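Local atomic coordinates of putative polysaccharide binding proteins (DUF1812) (Bacteroides thetaiotaomicron VPI-5482, PDB entry 3GF8), a protein that probably takes part in fimbrial assembly at the cell outer membrane as a lipoprotein of the FimB/Mfa2 family, and may bind polysaccharide. Residues Leu104-Lys109 against Asn213-Met218; Gly179-Gly182 against Ser186-Asp189. All coordinates share one frame; numbering follows the deposited sequence.

Interaction 1: residues Leu104-Lys109 against Asn213-Met218; sequences LKLKLK and NTMRLM
Two leucines of residues 104-109, Leu106 and Leu108, meet a single side chain of residues 213-218, the selenomethionine Met215. The contact is wholly apolar. At the base of the Met215 side chain, CG lies 3.9 Å from CD2 of Leu108, the closest approach of the pair; the two side chains come from facing backbones and run in opposed senses, each passing alongside the other. In Leu108, CG stands anti to the backbone N (chi1 176°), which carries the isobutyl group across towards Met215. The far end of Met215 serves the other leucine: its CE methyl approaches CD2 of Leu106 at 4.2 Å. Bends at both chi2 (-83°) and chi3 (-73°) fold the selenium-containing chain, so that one residue touches two leucines on the same side of the strand. With 8.4 Å between the CA atoms of Leu108 and Met215, the backbones stay well apart and the two segments meet through side chains only.

Two residues before Met215, at the end of strand 209-214, the Asn213 amide bonds Lys118 O through ND2 and Met120 N through OD1, which fixes its rotation.

Strand 105-108 runs between strands 89-91 and 180-182 in a small antiparallel sheet. Leu106 also packs on Tyr89 and Ile91, while Leu108 reaches Met120 and, on strand 193-195, Leu193 and Phe195. Met215, just beyond strand 209-214, rests on Asn178 and on Leu181 of strand 180-182 as well.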
loop_
_atom_site.group_PDB
_atom_site.type_symbol
_atom_site.label_atom_id
_atom_site.label_comp_id
_atom_site.label_asym_id
_atom_site.label_seq_id
_atom_site.Cartn_x
_atom_site.Cartn_y
_atom_site.Cartn_z
ATOM N N LEU A 104 -15.711 -2.848 -10.676
ATOM C CA LEU A 104 -14.254 -3.022 -10.718
ATOM C C LEU A 104 -13.711 -3.145 -9.292
ATOM O O LEU A 104 -13.854 -2.220 -8.477
ATOM C CB LEU A 104 -13.568 -1.836 -11.420
ATOM C CG LEU A 104 -12.074 -2.014 -11.701
ATOM C CD1 LEU A 104 -11.920 -3.183 -12.595
ATOM C CD2 LEU A 104 -11.431 -0.791 -12.338
ATOM N N LYS A 105 -13.114 -4.295 -8.990
ATOM C CA LYS A 105 -12.618 -4.542 -7.649
ATOM C C LYS A 105 -11.317 -5.296 -7.777
ATOM O O LYS A 105 -11.156 -6.072 -8.689
ATOM C CB LYS A 105 -13.619 -5.377 -6.883
ATOM C CG LYS A 105 -15.028 -4.803 -6.896
ATOM C CD LYS A 105 -15.968 -5.650 -6.092
ATOM C CE LYS A 105 -17.285 -4.945 -5.957
ATOM N NZ LYS A 105 -18.308 -5.906 -5.616
ATOM N N LEU A 106 -10.409 -5.073 -6.838
ATOM C CA LEU A 106 -9.116 -5.718 -6.825
ATOM C C LEU A 106 -9.071 -6.462 -5.501
ATOM O O LEU A 106 -9.405 -5.911 -4.445
ATOM C CB LEU A 106 -8.019 -4.685 -6.959
ATOM C CG LEU A 106 -6.543 -5.150 -6.989
ATOM C CD1 LEU A 106 -5.672 -4.211 -7.790
ATOM C CD2 LEU A 106 -6.003 -5.262 -5.608
ATOM N N LYS A 107 -8.718 -7.737 -5.559
ATOM C CA LYS A 107 -8.642 -8.528 -4.341
ATOM C C LYS A 107 -7.278 -9.192 -4.237
ATOM O O LYS A 107 -6.813 -9.816 -5.183
ATOM C CB LYS A 107 -9.781 -9.543 -4.288
ATOM C CG LYS A 107 -9.750 -10.360 -3.031
ATOM C CD LYS A 107 -10.802 -11.437 -3.002
ATOM C CE LYS A 107 -12.042 -10.971 -2.242
ATOM N NZ LYS A 107 -13.124 -11.989 -2.250
ATOM N N LEU A 108 -6.600 -9.007 -3.103
ATOM C CA LEU A 108 -5.354 -9.739 -2.838
ATOM C C LEU A 108 -5.703 -11.223 -2.743
ATOM O O LEU A 108 -6.643 -11.592 -2.038
ATOM C CB LEU A 108 -4.716 -9.272 -1.521
ATOM C CG LEU A 108 -3.456 -9.948 -0.993
ATOM C CD1 LEU A 108 -2.284 -9.790 -1.952
ATOM C CD2 LEU A 108 -3.090 -9.395 0.440
ATOM N N LYS A 109 -4.982 -12.064 -3.482
ATOM C CA LYS A 109 -5.221 -13.490 -3.464
ATOM C C LYS A 109 -4.822 -14.063 -2.122
ATOM O O LYS A 109 -3.787 -13.672 -1.550
ATOM C CB LYS A 109 -4.408 -14.171 -4.572
ATOM C CG LYS A 109 -4.894 -13.809 -5.999
ATOM C CD LYS A 109 -4.098 -14.622 -7.010
ATOM C CE LYS A 109 -4.322 -14.224 -8.435
ATOM N NZ LYS A 109 -3.191 -14.712 -9.286
ATOM N N ASN A 213 4.831 -7.125 4.734
ATOM C CA ASN A 213 4.064 -6.116 3.997
ATOM C C ASN A 213 2.544 -6.246 4.128
ATOM O O ASN A 213 2.025 -7.293 4.425
ATOM C CB ASN A 213 4.494 -5.964 2.514
ATOM C CG ASN A 213 4.367 -7.234 1.664
ATOM O OD1 ASN A 213 4.708 -7.206 0.464
ATOM N ND2 ASN A 213 3.950 -8.333 2.251
ATOM N N THR A 214 1.831 -5.156 3.913
ATOM C CA THR A 214 0.389 -5.250 3.953
ATOM C C THR A 214 -0.207 -4.359 2.880
ATOM O O THR A 214 0.507 -3.682 2.152
ATOM C CB THR A 214 -0.172 -4.881 5.358
ATOM O OG1 THR A 214 -1.568 -5.190 5.401
ATOM C CG2 THR A 214 0.076 -3.382 5.681
HETATM N N MSE A 215 -1.531 -4.366 2.793
HETATM C CA MSE A 215 -2.239 -3.489 1.863
HETATM C C MSE A 215 -2.407 -2.127 2.597
HETATM O O MSE A 215 -1.603 -1.821 3.462
HETATM C CB MSE A 215 -3.533 -4.185 1.440
HETATM C CG MSE A 215 -3.243 -5.478 0.650
HETATM SE SE MSE A 215 -2.918 -5.087 -1.195
HETATM C CE MSE A 215 -4.788 -4.694 -1.586
ATOM N N ARG A 216 -3.427 -1.332 2.273
ATOM C CA ARG A 216 -3.486 0.070 2.671
ATOM C C ARG A 216 -3.541 0.227 4.158
ATOM O O ARG A 216 -4.257 -0.545 4.842
ATOM C CB ARG A 216 -4.715 0.749 2.086
ATOM C CG ARG A 216 -4.704 0.803 0.549
ATOM C CD ARG A 216 -5.746 1.762 0.039
ATOM N NE ARG A 216 -5.350 3.132 0.330
ATOM C CZ ARG A 216 -6.185 4.162 0.465
ATOM N NH1 ARG A 216 -7.497 4.004 0.384
ATOM N NH2 ARG A 216 -5.711 5.363 0.704
ATOM N N LEU A 217 -2.748 1.182 4.665
ATOM C CA LEU A 217 -2.872 1.631 6.059
ATOM C C LEU A 217 -3.840 2.813 6.104
ATOM O O LEU A 217 -3.599 3.831 5.487
ATOM C CB LEU A 217 -1.502 1.991 6.656
ATOM C CG LEU A 217 -0.538 0.790 6.714
ATOM C CD1 LEU A 217 0.908 1.230 6.848
ATOM C CD2 LEU A 217 -0.945 -0.176 7.836
HETATM N N MSE A 218 -4.953 2.637 6.817
HETATM C CA MSE A 218 -6.053 3.608 6.881
HETATM C C MSE A 218 -6.176 4.262 8.261
HETATM O O MSE A 218 -6.155 3.592 9.319
HETATM C CB MSE A 218 -7.390 2.911 6.551
HETATM C CG MSE A 218 -7.418 2.250 5.149
HETATM SE SE MSE A 218 -6.921 3.403 3.685
HETATM C CE MSE A 218 -8.483 4.623 3.813
#

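Interaction 2: residues Gly179-Gly182 against Ser186-Asp189; sequences GHLG and SLLD
His180 O accepts the backbone N-H of Leu188 at 2.7 Å, and Leu187 CA adds a weaker CA-H...O contact to the same oxygen. The companion bond runs the other way: Gly182 N donates to Ser186 O at 2.9 Å, and this oxygen too receives a CA-H, from Leu181 CA. These two bonds flank Leu181 and Leu187 as a non-hydrogen-bonded antiparallel pair. Beyond them the backbones part, and water 1 spans the gap between His180 N, from which it accepts, and Leu188 O, to which it can donate.

The His180 ring is fixed at both an edge and a face. Its ND1 donates to Asp189 O in a long but nearly straight bond of 3.3 Å (170° at the hydrogen), with the acceptor in the ring plane and the donor tilted 24° from the carbonyl plane. Over one face, Leu188 CD1 stands 3.8 Å from the ring centroid, close to the ring normal, in a CH-pi contact. His180 CG is anti to the backbone N (chi1 -159°), which swings the imidazole out over the Leu188 side chain. Gly182 has no side chain to interfere, and Leu188 CG comes within 3.6 Å of Gly182 N.

On the reverse face, Leu181 and Leu187 run alongside each other in the same direction, with Leu181 CD2 3.8 Å from Leu187 CD1. Ser186 OG instead bonds Asp184 in the connecting turn. This is a short beta-hairpin-like ribbon with a single bridge, folded back along strand 180-182 at the margin of a three-stranded antiparallel sheet.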
loop_
_atom_site.group_PDB
_atom_site.type_symbol
_atom_site.label_atom_id
_atom_site.label_comp_id
_atom_site.label_asym_id
_atom_site.label_seq_id
_atom_site.Cartn_x
_atom_site.Cartn_y
_atom_site.Cartn_z
ATOM N N GLY A 179 -7.734 -6.273 2.186
ATOM C CA GLY A 179 -7.330 -6.951 0.955
ATOM C C GLY A 179 -8.297 -6.831 -0.215
ATOM O O GLY A 179 -8.112 -7.519 -1.230
ATOM N N HIS A 180 -9.310 -5.966 -0.115
ATOM C CA HIS A 180 -10.327 -5.853 -1.195
ATOM C C HIS A 180 -10.605 -4.369 -1.502
ATOM O O HIS A 180 -11.229 -3.670 -0.710
ATOM C CB HIS A 180 -11.609 -6.590 -0.787
ATOM C CG HIS A 180 -12.498 -6.983 -1.925
ATOM N ND1 HIS A 180 -13.801 -7.389 -1.730
ATOM C CD2 HIS A 180 -12.285 -7.023 -3.264
ATOM C CE1 HIS A 180 -14.338 -7.695 -2.898
ATOM N NE2 HIS A 180 -13.447 -7.464 -3.846
ATOM N N LEU A 181 -10.098 -3.887 -2.633
ATOM C CA LEU A 181 -10.162 -2.459 -2.943
ATOM C C LEU A 181 -11.178 -2.180 -4.053
ATOM O O LEU A 181 -11.168 -2.818 -5.080
ATOM C CB LEU A 181 -8.776 -1.937 -3.332
ATOM C CG LEU A 181 -7.694 -2.174 -2.273
ATOM C CD1 LEU A 181 -6.356 -1.685 -2.738
ATOM C CD2 LEU A 181 -8.134 -1.562 -0.905
ATOM N N GLY A 182 -12.032 -1.194 -3.826
ATOM C CA GLY A 182 -12.971 -0.738 -4.832
ATOM C C GLY A 182 -12.339 0.184 -5.850
ATOM O O GLY A 182 -11.172 0.586 -5.722
ATOM N N SER A 186 -11.226 2.414 -1.977
ATOM C CA SER A 186 -11.696 2.187 -0.619
ATOM C C SER A 186 -11.699 0.707 -0.285
ATOM O O SER A 186 -11.807 -0.167 -1.160
ATOM C CB SER A 186 -13.095 2.782 -0.413
ATOM O OG SER A 186 -14.065 2.090 -1.205
ATOM N N LEU A 187 -11.575 0.425 0.997
ATOM C CA LEU A 187 -11.588 -0.950 1.472
ATOM C C LEU A 187 -13.014 -1.502 1.436
ATOM O O LEU A 187 -13.900 -1.018 2.122
ATOM C CB LEU A 187 -11.004 -1.055 2.871
ATOM C CG LEU A 187 -9.474 -1.059 3.048
ATOM C CD1 LEU A 187 -8.856 0.110 2.409
ATOM C CD2 LEU A 187 -9.186 -1.055 4.544
ATOM N N LEU A 188 -13.225 -2.505 0.597
ATOM C CA LEU A 188 -14.474 -3.256 0.554
ATOM C C LEU A 188 -14.502 -4.258 1.700
ATOM O O LEU A 188 -13.475 -4.544 2.321
ATOM C CB LEU A 188 -14.595 -3.990 -0.794
ATOM C CG LEU A 188 -14.475 -3.093 -2.027
ATOM C CD1 LEU A 188 -14.651 -3.867 -3.358
ATOM C CD2 LEU A 188 -15.489 -1.932 -1.943
ATOM N N ASP A 189 -15.683 -4.801 1.968
ATOM C CA ASP A 189 -15.824 -5.831 2.977
ATOM C C ASP A 189 -15.038 -7.044 2.502
ATOM O O ASP A 189 -15.005 -7.349 1.307
ATOM C CB ASP A 189 -17.298 -6.187 3.206
ATOM C CG ASP A 189 -18.049 -5.098 4.003
ATOM O OD1 ASP A 189 -17.436 -4.063 4.343
ATOM O OD2 ASP A 189 -19.246 -5.266 4.298
HETATM O O HOH W 1 -10.558 -4.534 2.157
#

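In the fold
The centres of the two interactions lie about 7 Å apart, and the first segment of each contributes a strand to one small antiparallel sheet, where 105-108 and 180-182 are neighbours. Leu106 O to Leu181 N and Leu108 N to Gly179 O, each 2.8 Å, are probable hydrogen bonds. Along the chain, interaction 2 falls within the long excursion spanned by interaction 1. One face of the sheet carries Leu106, Leu108 and Leu181 towards Met215; the other bears Lys105, Lys107 and His180, with Leu188 of the returning loop against Lys105 and His180. Interaction 1 thus joins the sheet to strand 209-214, while interaction 2 folds the chain back along the sheet's outermost strand within this chain.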